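Local coordinates for 373aa long hypothetical citrate synthase (Sulfolobus tokodaii, PDB 1VGP), which is a putative citrate synthase, a largely helical protein of the citrate synthase family that assembles from two copies of the chain, at residues T97-L102 with P125-N130; Q65-E70 with T113-I118; F187-V192 with V337-H342. One frame throughout, in Å; residues are numbered along the deposited sequence.

How the interactions relate
Interactions 1 and 3 are fully buried, and the segments of both also reach the second subunit; interaction 2 is only partly buried and has no neighbour from the other chain. Interactions 1 and 2 share helix 113-135, whose first turns meet helix 58-70 while a later turn meets helix 91-105. Interaction 3 joins helices 184-193 and 327-346, and it touches interaction 2 through Gly117 CA and Val340 CG1, 4.0 Å apart. Chemistry follows position: interaction 1 is purely aliphatic, interaction 2 adds the carbon chain of a partly exposed lysine, and interaction 3 brings in an indole face, a serine hydroxyl and a histidine whose polar atoms bond beyond the pair.

Interaction 1: residues T97-L102 with P125-N130; sequences TAVSLL and PTIVAN
No ring or other flat group takes part where Ile127 meets Ala98, Val99 and Leu102, so there is neither face nor edge to fill and the contact is wholly aliphatic. A single side chain, Ile127, supplies all of the second helix's share. Its ethyl arm runs out from the backbone with CG1 anti to the carbonyl carbon (chi1 -62°) and is then extended (chi2 174°), which carries CD1 across to residues 97-102. There CD1 stands 3.6 Å from Ala98 CB, and the shorter branch, CG2, comes to 3.9 Å from the same methyl, so Ala98 is met by both arms of the isoleucine. One turn further along, Leu102 reaches toward Ile127 tip to tip, its CD1 4.2 Å from Ile127 CD1. Val99 adds a looser touch through CG2, 4.5 Å from that same terminal carbon. Four residues apart, Ala98 and Leu102 lie on one side of their helix, and Leu102 N bonds to Ala98 O in the usual helical way. The CA atoms of Ala98 and Ile127, 7.3 Å apart, are the nearest pair between the two segments, consistent with the small size of alanine.

The axes of the two short segments pass 11.1 Å from each other and run at 134°, closer to antiparallel than to parallel. Helix 113-135 is kinked just before Ile127, where the nitrogens of Pro125 and Thr126 lack bonds to the preceding turn. Helix 199-210 backs the patch, with Ile203, Val204 and Ile207 on Val99 and Tyr200 on Leu102. From helix 91-105, Thr97 and Ser100 hydrogen-bond to Ser100 and Thr97 of the second subunit. The arrangement is thus a buried helix-helix layer directly behind the subunit interface in the all-helical core of a citrate synthase-type dimer.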
ATOM      1  N   THR A  97     -10.721  -0.950   1.434  1.00 31.85           N
ATOM      2  CA  THR A  97     -11.117  -1.194   2.805  1.00 32.06           C
ATOM      3  C   THR A  97     -11.577  -2.646   2.999  1.00 32.86           C
ATOM      4  O   THR A  97     -11.199  -3.318   3.976  1.00 32.83           O
ATOM      5  CB  THR A  97     -12.246  -0.219   3.206  1.00 32.34           C
ATOM      6  OG1 THR A  97     -11.875   1.111   2.831  1.00 30.07           O
ATOM      7  CG2 THR A  97     -12.484  -0.251   4.706  1.00 33.13           C
ATOM      8  N   ALA A  98     -12.385  -3.139   2.065  1.00 30.46           N
ATOM      9  CA  ALA A  98     -12.934  -4.482   2.183  1.00 28.34           C
ATOM     10  C   ALA A  98     -11.811  -5.517   2.198  1.00 30.01           C
ATOM     11  O   ALA A  98     -11.828  -6.460   2.992  1.00 29.43           O
ATOM     12  CB  ALA A  98     -13.888  -4.744   1.043  1.00 28.41           C
ATOM     13  N   VAL A  99     -10.833  -5.351   1.313  1.00 31.17           N
ATOM     14  CA  VAL A  99      -9.697  -6.269   1.281  1.00 30.73           C
ATOM     15  C   VAL A  99      -8.934  -6.199   2.606  1.00 30.48           C
ATOM     16  O   VAL A  99      -8.476  -7.211   3.132  1.00 29.37           O
ATOM     17  CB  VAL A  99      -8.740  -5.923   0.109  1.00 30.78           C
ATOM     18  CG1 VAL A  99      -7.512  -6.839   0.136  1.00 25.31           C
ATOM     19  CG2 VAL A  99      -9.480  -6.048  -1.216  1.00 29.58           C
ATOM     20  N   SER A 100      -8.804  -4.991   3.141  1.00 30.32           N
ATOM     21  CA  SER A 100      -8.153  -4.790   4.426  1.00 30.41           C
ATOM     22  C   SER A 100      -8.909  -5.541   5.520  1.00 31.08           C
ATOM     23  O   SER A 100      -8.304  -6.210   6.358  1.00 28.25           O
ATOM     24  CB  SER A 100      -8.106  -3.300   4.761  1.00 31.46           C
ATOM     25  OG  SER A 100      -7.382  -3.074   5.953  1.00 30.25           O
ATOM     26  N   LEU A 101     -10.236  -5.422   5.505  1.00 32.31           N
ATOM     27  CA  LEU A 101     -11.082  -6.120   6.469  1.00 31.12           C
ATOM     28  C   LEU A 101     -10.960  -7.627   6.289  1.00 32.01           C
ATOM     29  O   LEU A 101     -10.888  -8.380   7.262  1.00 33.85           O
ATOM     30  CB  LEU A 101     -12.542  -5.689   6.302  1.00 29.69           C
ATOM     31  CG  LEU A 101     -12.858  -4.247   6.696  1.00 29.34           C
ATOM     32  CD1 LEU A 101     -14.098  -3.759   5.969  1.00 27.22           C
ATOM     33  CD2 LEU A 101     -13.051  -4.170   8.197  1.00 22.80           C
ATOM     34  N   LEU A 102     -10.926  -8.070   5.039  1.00 32.32           N
ATOM     35  CA  LEU A 102     -10.761  -9.487   4.764  1.00 32.90           C
ATOM     36  C   LEU A 102      -9.520 -10.021   5.468  1.00 33.28           C
ATOM     37  O   LEU A 102      -9.526 -11.137   5.989  1.00 34.74           O
ATOM     38  CB  LEU A 102     -10.667  -9.722   3.258  1.00 33.18           C
ATOM     39  CG  LEU A 102     -12.022  -9.849   2.550  1.00 35.39           C
ATOM     40  CD1 LEU A 102     -11.827  -9.999   1.046  1.00 33.27           C
ATOM     41  CD2 LEU A 102     -12.762 -11.056   3.107  1.00 32.78           C
ATOM     42  N   PRO A 125     -14.965  -9.791  -7.159  1.00 30.70           N
ATOM     43  CA  PRO A 125     -16.234  -9.549  -7.857  1.00 31.86           C
ATOM     44  C   PRO A 125     -17.441  -9.441  -6.913  1.00 31.40           C
ATOM     45  O   PRO A 125     -18.342  -8.628  -7.142  1.00 31.30           O
ATOM     46  CB  PRO A 125     -16.332 -10.722  -8.841  1.00 30.79           C
ATOM     47  CG  PRO A 125     -15.389 -11.760  -8.308  1.00 32.05           C
ATOM     48  CD  PRO A 125     -14.282 -11.000  -7.656  1.00 30.01           C
ATOM     49  N   THR A 126     -17.434 -10.239  -5.844  1.00 31.22           N
ATOM     50  CA  THR A 126     -18.486 -10.200  -4.827  1.00 30.43           C
ATOM     51  C   THR A 126     -18.525  -8.856  -4.114  1.00 30.66           C
ATOM     52  O   THR A 126     -19.601  -8.306  -3.876  1.00 31.46           O
ATOM     53  CB  THR A 126     -18.294 -11.303  -3.758  1.00 30.91           C
ATOM     54  OG1 THR A 126     -17.863 -12.519  -4.375  1.00 31.67           O
ATOM     55  CG2 THR A 126     -19.585 -11.569  -3.037  1.00 29.71           C
ATOM     56  N   ILE A 127     -17.352  -8.330  -3.759  1.00 30.22           N
ATOM     57  CA  ILE A 127     -17.271  -6.989  -3.174  1.00 29.33           C
ATOM     58  C   ILE A 127     -17.826  -5.965  -4.163  1.00 30.42           C
ATOM     59  O   ILE A 127     -18.653  -5.128  -3.812  1.00 30.54           O
ATOM     60  CB  ILE A 127     -15.813  -6.594  -2.846  1.00 27.23           C
ATOM     61  CG1 ILE A 127     -15.229  -7.550  -1.800  1.00 27.76           C
ATOM     62  CG2 ILE A 127     -15.759  -5.157  -2.351  1.00 24.03           C
ATOM     63  CD1 ILE A 127     -13.755  -7.322  -1.518  1.00 23.44           C
ATOM     64  N   VAL A 128     -17.366  -6.046  -5.407  1.00 29.56           N
ATOM     65  CA  VAL A 128     -17.717  -5.041  -6.391  1.00 32.76           C
ATOM     66  C   VAL A 128     -19.219  -5.074  -6.691  1.00 35.11           C
ATOM     67  O   VAL A 128     -19.903  -4.053  -6.584  1.00 33.31           O
ATOM     68  CB  VAL A 128     -16.897  -5.238  -7.691  1.00 32.58           C
ATOM     69  CG1 VAL A 128     -17.276  -4.190  -8.731  1.00 30.27           C
ATOM     70  CG2 VAL A 128     -15.413  -5.134  -7.377  1.00 30.41           C
ATOM     71  N   ALA A 129     -19.740  -6.244  -7.048  1.00 35.71           N
ATOM     72  CA  ALA A 129     -21.154  -6.348  -7.405  1.00 35.94           C
ATOM     73  C   ALA A 129     -22.064  -5.954  -6.232  1.00 36.95           C
ATOM     74  O   ALA A 129     -23.052  -5.234  -6.418  1.00 36.41           O
ATOM     75  CB  ALA A 129     -21.480  -7.771  -7.869  1.00 33.88           C
ATOM     76  N   ASN A 130     -21.722  -6.420  -5.030  1.00 37.18           N
ATOM     77  CA  ASN A 130     -22.522  -6.150  -3.839  1.00 36.42           C
ATOM     78  C   ASN A 130     -22.618  -4.659  -3.567  1.00 36.01           C
ATOM     79  O   ASN A 130     -23.674  -4.150  -3.195  1.00 36.56           O
ATOM     80  CB  ASN A 130     -21.914  -6.843  -2.621  1.00 38.22           C
ATOM     81  CG  ASN A 130     -22.348  -8.293  -2.498  1.00 41.61           C
ATOM     82  OD1 ASN A 130     -22.060  -8.958  -1.497  1.00 43.40           O
ATOM     83  ND2 ASN A 130     -23.045  -8.794  -3.519  1.00 41.15           N
TER

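Interaction 2: residues Q65-E70 with T113-I118; sequences QEKLRE and TDIKGI
Ile118 presents its CG2 methyl to two consecutive residues of the other helix, Lys67 and Leu68. CG2 lies 3.7 Å from Lys67 CB, at the root of the lysine chain, and equally 3.7 Å from Leu68 CD2. The leucine and isoleucine side chains cross at about a right angle, and Leu68 CD2 also brushes the backbone of its partner at Ile118 O, 3.9 Å away. The position of the methyl follows from chi1 of Ile118 (-48°), which turns CG1 beside the backbone N and leaves CG2 on the far side of that nitrogen, pointing at helix 58-70. The outer half of the contact belongs to Lys67 and Ile115. The lysine chain, bent at each torsion beyond the first, slants across the isoleucine and rests CE 4.1 Å from both Ile115 CD1 and Ile115 CG2. The lysine thus touches Ile118 at its root and Ile115 near its end, while the residue as a whole remains partly exposed.

In the helical citrate synthase fold this pairing brings the end of helix 58-70 against the start of helix 113-135. The short axes approach to 10.1 Å at 53°, and the CA atoms of Leu68 and Ile118 come within 6.1 Å. Ile118 points at helix 58-70, and Ile115, about one turn earlier, reaches the same helix with the end of its side chain.

Further out, helix 58-70 adds Trp63 against Ile115 and Phe64 against Ile118, extending the apolar patch along its own length. Helix 43-52 also packs here, with Leu51 on Ile118 and Glu44 on Leu68. The first turn of helix 113-135 is tied to that same helix by the hydrogen bond between Asp114 OD2 and Tyr52 OH.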
ATOM      1  N   GLN A  65     -10.793 -24.265 -10.144  1.00 48.01           N
ATOM      2  CA  GLN A  65     -12.061 -23.553 -10.152  1.00 50.75           C
ATOM      3  C   GLN A  65     -12.974 -24.049  -9.047  1.00 50.76           C
ATOM      4  O   GLN A  65     -14.035 -23.486  -8.818  1.00 51.53           O
ATOM      5  CB  GLN A  65     -12.750 -23.685 -11.511  1.00 52.15           C
ATOM      6  CG  GLN A  65     -12.874 -25.093 -12.033  1.00 53.12           C
ATOM      7  CD  GLN A  65     -13.056 -25.138 -13.541  1.00 56.16           C
ATOM      8  OE1 GLN A  65     -13.571 -26.114 -14.082  1.00 57.61           O
ATOM      9  NE2 GLN A  65     -12.632 -24.079 -14.225  1.00 56.45           N
ATOM     10  N   GLU A  66     -12.567 -25.102  -8.356  1.00 52.35           N
ATOM     11  CA  GLU A  66     -13.301 -25.540  -7.177  1.00 54.70           C
ATOM     12  C   GLU A  66     -13.018 -24.571  -6.031  1.00 54.95           C
ATOM     13  O   GLU A  66     -13.937 -24.097  -5.367  1.00 54.21           O
ATOM     14  CB  GLU A  66     -12.866 -26.965  -6.811  1.00 58.61           C
ATOM     15  CG  GLU A  66     -12.912 -27.306  -5.325  1.00 67.27           C
ATOM     16  CD  GLU A  66     -13.255 -28.770  -5.063  1.00 71.62           C
ATOM     17  OE1 GLU A  66     -12.814 -29.640  -5.860  1.00 71.23           O
ATOM     18  OE2 GLU A  66     -13.960 -29.047  -4.067  1.00 71.51           O
ATOM     19  N   LYS A  67     -11.741 -24.269  -5.818  1.00 55.21           N
ATOM     20  CA  LYS A  67     -11.348 -23.303  -4.804  1.00 56.03           C
ATOM     21  C   LYS A  67     -11.999 -21.951  -5.091  1.00 56.14           C
ATOM     22  O   LYS A  67     -12.343 -21.199  -4.170  1.00 56.30           O
ATOM     23  CB  LYS A  67      -9.815 -23.146  -4.784  1.00 54.77           C
ATOM     24  CG  LYS A  67      -9.057 -24.291  -4.111  1.00 55.01           C
ATOM     25  CD  LYS A  67      -9.452 -24.450  -2.643  1.00 55.97           C
ATOM     26  CE  LYS A  67      -8.277 -24.908  -1.791  1.00 56.40           C
ATOM     27  NZ  LYS A  67      -7.653 -26.141  -2.331  1.00 58.64           N
ATOM     28  N   LEU A  68     -12.171 -21.659  -6.376  1.00 55.37           N
ATOM     29  CA  LEU A  68     -12.555 -20.330  -6.818  1.00 56.10           C
ATOM     30  C   LEU A  68     -14.025 -20.027  -6.545  1.00 58.24           C
ATOM     31  O   LEU A  68     -14.378 -18.874  -6.278  1.00 59.77           O
ATOM     32  CB  LEU A  68     -12.274 -20.176  -8.313  1.00 54.58           C
ATOM     33  CG  LEU A  68     -11.009 -19.444  -8.760  1.00 52.46           C
ATOM     34  CD1 LEU A  68     -11.011 -19.327 -10.279  1.00 50.92           C
ATOM     35  CD2 LEU A  68     -10.952 -18.069  -8.132  1.00 50.15           C
ATOM     36  N   ARG A  69     -14.879 -21.048  -6.617  1.00 59.29           N
ATOM     37  CA  ARG A  69     -16.294 -20.882  -6.280  1.00 59.98           C
ATOM     38  C   ARG A  69     -16.514 -21.073  -4.785  1.00 60.28           C
ATOM     39  O   ARG A  69     -17.434 -20.494  -4.201  1.00 59.34           O
ATOM     40  CB  ARG A  69     -17.169 -21.889  -7.041  1.00 61.29           C
ATOM     41  CG  ARG A  69     -16.541 -22.506  -8.271  1.00 64.66           C
ATOM     42  CD  ARG A  69     -16.550 -21.550  -9.451  1.00 66.97           C
ATOM     43  NE  ARG A  69     -16.130 -22.179 -10.704  1.00 68.78           N
ATOM     44  CZ  ARG A  69     -16.832 -23.101 -11.358  1.00 68.57           C
ATOM     45  NH1 ARG A  69     -17.920 -23.630 -10.806  1.00 67.67           N
ATOM     46  NH2 ARG A  69     -16.461 -23.478 -12.580  1.00 65.50           N
ATOM     47  N   GLU A  70     -15.660 -21.893  -4.179  1.00 60.96           N
ATOM     48  CA  GLU A  70     -15.758 -22.243  -2.767  1.00 62.05           C
ATOM     49  C   GLU A  70     -15.660 -21.021  -1.859  1.00 61.71           C
ATOM     50  O   GLU A  70     -16.254 -20.998  -0.787  1.00 62.93           O
ATOM     51  CB  GLU A  70     -14.643 -23.233  -2.406  1.00 66.46           C
ATOM     52  CG  GLU A  70     -15.076 -24.412  -1.541  1.00 72.00           C
ATOM     53  CD  GLU A  70     -14.913 -25.757  -2.250  1.00 74.93           C
ATOM     54  OE1 GLU A  70     -15.826 -26.147  -3.013  1.00 76.31           O
ATOM     55  OE2 GLU A  70     -13.872 -26.417  -2.040  1.00 74.69           O
ATOM     56  N   THR A 113       0.475 -19.183   0.281  1.00 53.25           N
ATOM     57  CA  THR A 113       0.155 -17.874  -0.262  1.00 50.89           C
ATOM     58  C   THR A 113      -0.655 -17.914  -1.569  1.00 48.94           C
ATOM     59  O   THR A 113      -1.372 -16.966  -1.880  1.00 47.90           O
ATOM     60  CB  THR A 113       1.448 -17.017  -0.441  1.00 52.20           C
ATOM     61  OG1 THR A 113       1.314 -16.167  -1.582  1.00 48.99           O
ATOM     62  CG2 THR A 113       2.674 -17.912  -0.608  1.00 56.83           C
ATOM     63  N   ASP A 114      -0.574 -19.005  -2.331  1.00 46.62           N
ATOM     64  CA  ASP A 114      -1.394 -19.126  -3.544  1.00 44.00           C
ATOM     65  C   ASP A 114      -2.855 -19.462  -3.239  1.00 43.36           C
ATOM     66  O   ASP A 114      -3.763 -18.948  -3.889  1.00 41.37           O
ATOM     67  CB  ASP A 114      -0.814 -20.174  -4.498  1.00 43.04           C
ATOM     68  CG  ASP A 114      -0.805 -21.565  -3.907  1.00 43.41           C
ATOM     69  OD1 ASP A 114      -0.324 -21.704  -2.772  1.00 44.44           O
ATOM     70  OD2 ASP A 114      -1.270 -22.514  -4.577  1.00 40.99           O
ATOM     71  N   ILE A 115      -3.077 -20.319  -2.248  1.00 43.46           N
ATOM     72  CA  ILE A 115      -4.427 -20.611  -1.773  1.00 42.79           C
ATOM     73  C   ILE A 115      -5.099 -19.365  -1.214  1.00 41.39           C
ATOM     74  O   ILE A 115      -6.233 -19.053  -1.571  1.00 42.86           O
ATOM     75  CB  ILE A 115      -4.417 -21.684  -0.673  1.00 41.87           C
ATOM     76  CG1 ILE A 115      -3.763 -22.961  -1.195  1.00 41.66           C
ATOM     77  CG2 ILE A 115      -5.833 -21.960  -0.207  1.00 42.40           C
ATOM     78  CD1 ILE A 115      -4.454 -23.556  -2.387  1.00 39.64           C
ATOM     79  N   LYS A 116      -4.396 -18.674  -0.324  1.00 40.65           N
ATOM     80  CA  LYS A 116      -4.802 -17.356   0.144  1.00 38.89           C
ATOM     81  C   LYS A 116      -5.104 -16.456  -1.065  1.00 38.75           C
ATOM     82  O   LYS A 116      -6.093 -15.724  -1.082  1.00 39.23           O
ATOM     83  CB  LYS A 116      -3.667 -16.763   0.988  1.00 41.08           C
ATOM     84  CG  LYS A 116      -4.019 -15.538   1.814  1.00 42.84           C
ATOM     85  CD  LYS A 116      -4.960 -15.864   2.973  1.00 49.21           C
ATOM     86  CE  LYS A 116      -4.297 -16.723   4.046  1.00 52.17           C
ATOM     87  NZ  LYS A 116      -2.874 -16.349   4.244  1.00 53.52           N
ATOM     88  N   GLY A 117      -4.259 -16.534  -2.087  1.00 38.56           N
ATOM     89  CA  GLY A 117      -4.506 -15.775  -3.305  1.00 36.48           C
ATOM     90  C   GLY A 117      -5.805 -16.108  -4.028  1.00 35.31           C
ATOM     91  O   GLY A 117      -6.542 -15.194  -4.400  1.00 34.12           O
ATOM     92  N   ILE A 118      -6.081 -17.396  -4.239  1.00 33.85           N
ATOM     93  CA  ILE A 118      -7.319 -17.816  -4.888  1.00 35.84           C
ATOM     94  C   ILE A 118      -8.520 -17.155  -4.231  1.00 38.40           C
ATOM     95  O   ILE A 118      -9.341 -16.514  -4.893  1.00 35.90           O
ATOM     96  CB  ILE A 118      -7.557 -19.328  -4.781  1.00 37.65           C
ATOM     97  CG1 ILE A 118      -6.297 -20.107  -5.172  1.00 39.44           C
ATOM     98  CG2 ILE A 118      -8.745 -19.712  -5.638  1.00 34.85           C
ATOM     99  CD1 ILE A 118      -5.832 -19.865  -6.566  1.00 41.11           C
TER

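Interaction 3: residues F187-V192 with V337-H342; sequences FASLVV and VGWVAH
Segments 187-192 and 337-342, on helices 184-193 and 327-346, come nearest at two levels, Ser189 with Trp339 (CA atoms 6.7 Å apart) and Leu190 with His342 (7.4 Å). Both belong to the buried helical core of the citrate synthase fold. Ser189 OG stands over one face of the Trp339 indole, 3.8 Å above the plane and displaced toward the rim, with Trp339 CG its nearest ring atom at 3.9 Å. The hydroxyl is held by a hydrogen bond to Ser202 O, so it lies on the indole without depending on it for a partner.

Leu190 uses its CD1 methyl, which sits against the backbone of His342, 3.8 Å from the carbonyl carbon C and 4.0 Å from CB. The histidine CB points at the neighbouring helix, but the imidazole turns off, with CG anti to the carbonyl carbon (chi1 -83°). Ala188 and Val191 of helix 184-193 pack on Val191 and Ala188 of the second subunit. The imidazole that swings clear of Leu190 is fixed by the hydrogen bond between His342 NE2 and Asp179 OD2.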
ATOM      1  N   PHE A 187       4.010  -2.853  -8.622  1.00 29.90           N
ATOM      2  CA  PHE A 187       5.245  -2.635  -7.890  1.00 30.63           C
ATOM      3  C   PHE A 187       4.959  -2.271  -6.419  1.00 31.36           C
ATOM      4  O   PHE A 187       5.673  -2.703  -5.508  1.00 30.25           O
ATOM      5  CB  PHE A 187       6.051  -1.526  -8.568  1.00 28.55           C
ATOM      6  CG  PHE A 187       7.407  -1.309  -7.973  1.00 28.93           C
ATOM      7  CD1 PHE A 187       7.775  -0.048  -7.490  1.00 29.01           C
ATOM      8  CD2 PHE A 187       8.331  -2.351  -7.910  1.00 26.90           C
ATOM      9  CE1 PHE A 187       9.052   0.171  -6.953  1.00 27.75           C
ATOM     10  CE2 PHE A 187       9.608  -2.145  -7.376  1.00 28.43           C
ATOM     11  CZ  PHE A 187       9.971  -0.878  -6.896  1.00 27.48           C
ATOM     12  N   ALA A 188       3.909  -1.487  -6.189  1.00 30.46           N
ATOM     13  CA  ALA A 188       3.508  -1.156  -4.825  1.00 30.57           C
ATOM     14  C   ALA A 188       3.225  -2.448  -4.061  1.00 30.68           C
ATOM     15  O   ALA A 188       3.626  -2.590  -2.904  1.00 30.11           O
ATOM     16  CB  ALA A 188       2.265  -0.257  -4.838  1.00 28.34           C
ATOM     17  N   SER A 189       2.539  -3.378  -4.726  1.00 27.91           N
ATOM     18  CA  SER A 189       2.303  -4.731  -4.217  1.00 28.97           C
ATOM     19  C   SER A 189       3.599  -5.399  -3.785  1.00 28.91           C
ATOM     20  O   SER A 189       3.702  -5.931  -2.681  1.00 27.66           O
ATOM     21  CB  SER A 189       1.681  -5.599  -5.314  1.00 27.98           C
ATOM     22  OG  SER A 189       0.285  -5.634  -5.172  1.00 38.42           O
ATOM     23  N   LEU A 190       4.569  -5.380  -4.696  1.00 28.29           N
ATOM     24  CA  LEU A 190       5.822  -6.083  -4.518  1.00 27.53           C
ATOM     25  C   LEU A 190       6.628  -5.472  -3.362  1.00 26.92           C
ATOM     26  O   LEU A 190       7.286  -6.191  -2.601  1.00 27.31           O
ATOM     27  CB  LEU A 190       6.630  -6.027  -5.819  1.00 26.38           C
ATOM     28  CG  LEU A 190       6.651  -7.242  -6.753  1.00 26.34           C
ATOM     29  CD1 LEU A 190       5.538  -8.232  -6.418  1.00 23.20           C
ATOM     30  CD2 LEU A 190       6.530  -6.746  -8.197  1.00 27.49           C
ATOM     31  N   VAL A 191       6.572  -4.152  -3.227  1.00 22.49           N
ATOM     32  CA  VAL A 191       7.276  -3.504  -2.142  1.00 25.60           C
ATOM     33  C   VAL A 191       6.763  -4.017  -0.802  1.00 27.94           C
ATOM     34  O   VAL A 191       7.544  -4.372   0.087  1.00 28.61           O
ATOM     35  CB  VAL A 191       7.107  -1.974  -2.187  1.00 26.33           C
ATOM     36  CG1 VAL A 191       7.879  -1.340  -1.025  1.00 22.11           C
ATOM     37  CG2 VAL A 191       7.585  -1.426  -3.543  1.00 19.84           C
ATOM     38  N   VAL A 192       5.445  -4.058  -0.649  1.00 26.71           N
ATOM     39  CA  VAL A 192       4.866  -4.560   0.585  1.00 27.89           C
ATOM     40  C   VAL A 192       5.174  -6.056   0.737  1.00 29.52           C
ATOM     41  O   VAL A 192       5.586  -6.512   1.808  1.00 30.91           O
ATOM     42  CB  VAL A 192       3.347  -4.311   0.609  1.00 28.81           C
ATOM     43  CG1 VAL A 192       2.708  -5.036   1.779  1.00 26.01           C
ATOM     44  CG2 VAL A 192       3.085  -2.810   0.713  1.00 29.53           C
ATOM     45  N   VAL A 337      -5.178 -10.949  -9.918  1.00 30.94           N
ATOM     46  CA  VAL A 337      -4.579 -12.217 -10.287  1.00 31.44           C
ATOM     47  C   VAL A 337      -3.124 -11.993 -10.669  1.00 31.08           C
ATOM     48  O   VAL A 337      -2.240 -12.722 -10.220  1.00 31.83           O
ATOM     49  CB  VAL A 337      -5.324 -12.867 -11.477  1.00 31.80           C
ATOM     50  CG1 VAL A 337      -4.590 -14.122 -11.945  1.00 30.55           C
ATOM     51  CG2 VAL A 337      -6.747 -13.210 -11.059  1.00 31.67           C
ATOM     52  N   GLY A 338      -2.879 -10.977 -11.492  1.00 28.33           N
ATOM     53  CA  GLY A 338      -1.512 -10.614 -11.815  1.00 29.29           C
ATOM     54  C   GLY A 338      -0.672 -10.257 -10.596  1.00 30.05           C
ATOM     55  O   GLY A 338       0.471 -10.682 -10.473  1.00 32.16           O
ATOM     56  N   TRP A 339      -1.236  -9.465  -9.692  1.00 29.36           N
ATOM     57  CA  TRP A 339      -0.524  -9.070  -8.489  1.00 29.16           C
ATOM     58  C   TRP A 339      -0.101 -10.292  -7.667  1.00 30.42           C
ATOM     59  O   TRP A 339       1.037 -10.383  -7.202  1.00 29.51           O
ATOM     60  CB  TRP A 339      -1.404  -8.160  -7.629  1.00 29.02           C
ATOM     61  CG  TRP A 339      -1.718  -6.849  -8.261  1.00 28.92           C
ATOM     62  CD1 TRP A 339      -1.032  -6.242  -9.271  1.00 30.64           C
ATOM     63  CD2 TRP A 339      -2.806  -5.974  -7.924  1.00 28.66           C
ATOM     64  NE1 TRP A 339      -1.628  -5.040  -9.590  1.00 29.87           N
ATOM     65  CE2 TRP A 339      -2.713  -4.853  -8.782  1.00 28.66           C
ATOM     66  CE3 TRP A 339      -3.838  -6.028  -6.983  1.00 28.57           C
ATOM     67  CZ2 TRP A 339      -3.629  -3.793  -8.724  1.00 27.95           C
ATOM     68  CZ3 TRP A 339      -4.747  -4.972  -6.928  1.00 27.57           C
ATOM     69  CH2 TRP A 339      -4.635  -3.871  -7.793  1.00 27.13           C
ATOM     70  N   VAL A 340      -1.028 -11.226  -7.480  1.00 30.75           N
ATOM     71  CA  VAL A 340      -0.750 -12.407  -6.674  1.00 29.61           C
ATOM     72  C   VAL A 340       0.379 -13.191  -7.321  1.00 29.25           C
ATOM     73  O   VAL A 340       1.299 -13.640  -6.645  1.00 30.98           O
ATOM     74  CB  VAL A 340      -1.999 -13.295  -6.556  1.00 29.26           C
ATOM     75  CG1 VAL A 340      -1.668 -14.596  -5.842  1.00 27.10           C
ATOM     76  CG2 VAL A 340      -3.081 -12.539  -5.809  1.00 28.43           C
ATOM     77  N   ALA A 341       0.306 -13.331  -8.641  1.00 29.44           N
ATOM     78  CA  ALA A 341       1.304 -14.071  -9.412  1.00 30.11           C
ATOM     79  C   ALA A 341       2.698 -13.498  -9.206  1.00 30.15           C
ATOM     80  O   ALA A 341       3.644 -14.231  -8.921  1.00 31.16           O
ATOM     81  CB  ALA A 341       0.949 -14.048 -10.905  1.00 29.33           C
ATOM     82  N   HIS A 342       2.821 -12.186  -9.367  1.00 29.41           N
ATOM     83  CA  HIS A 342       4.117 -11.527  -9.270  1.00 30.41           C
ATOM     84  C   HIS A 342       4.713 -11.677  -7.881  1.00 32.28           C
ATOM     85  O   HIS A 342       5.915 -11.930  -7.748  1.00 32.43           O
ATOM     86  CB  HIS A 342       3.986 -10.042  -9.633  1.00 28.52           C
ATOM     87  CG  HIS A 342       4.028  -9.794 -11.104  1.00 29.24           C
ATOM     88  ND1 HIS A 342       5.198  -9.844 -11.827  1.00 28.86           N
ATOM     89  CD2 HIS A 342       3.037  -9.588 -12.001  1.00 29.93           C
ATOM     90  CE1 HIS A 342       4.925  -9.684 -13.109  1.00 28.72           C
ATOM     91  NE2 HIS A 342       3.621  -9.526 -13.244  1.00 28.82           N
TER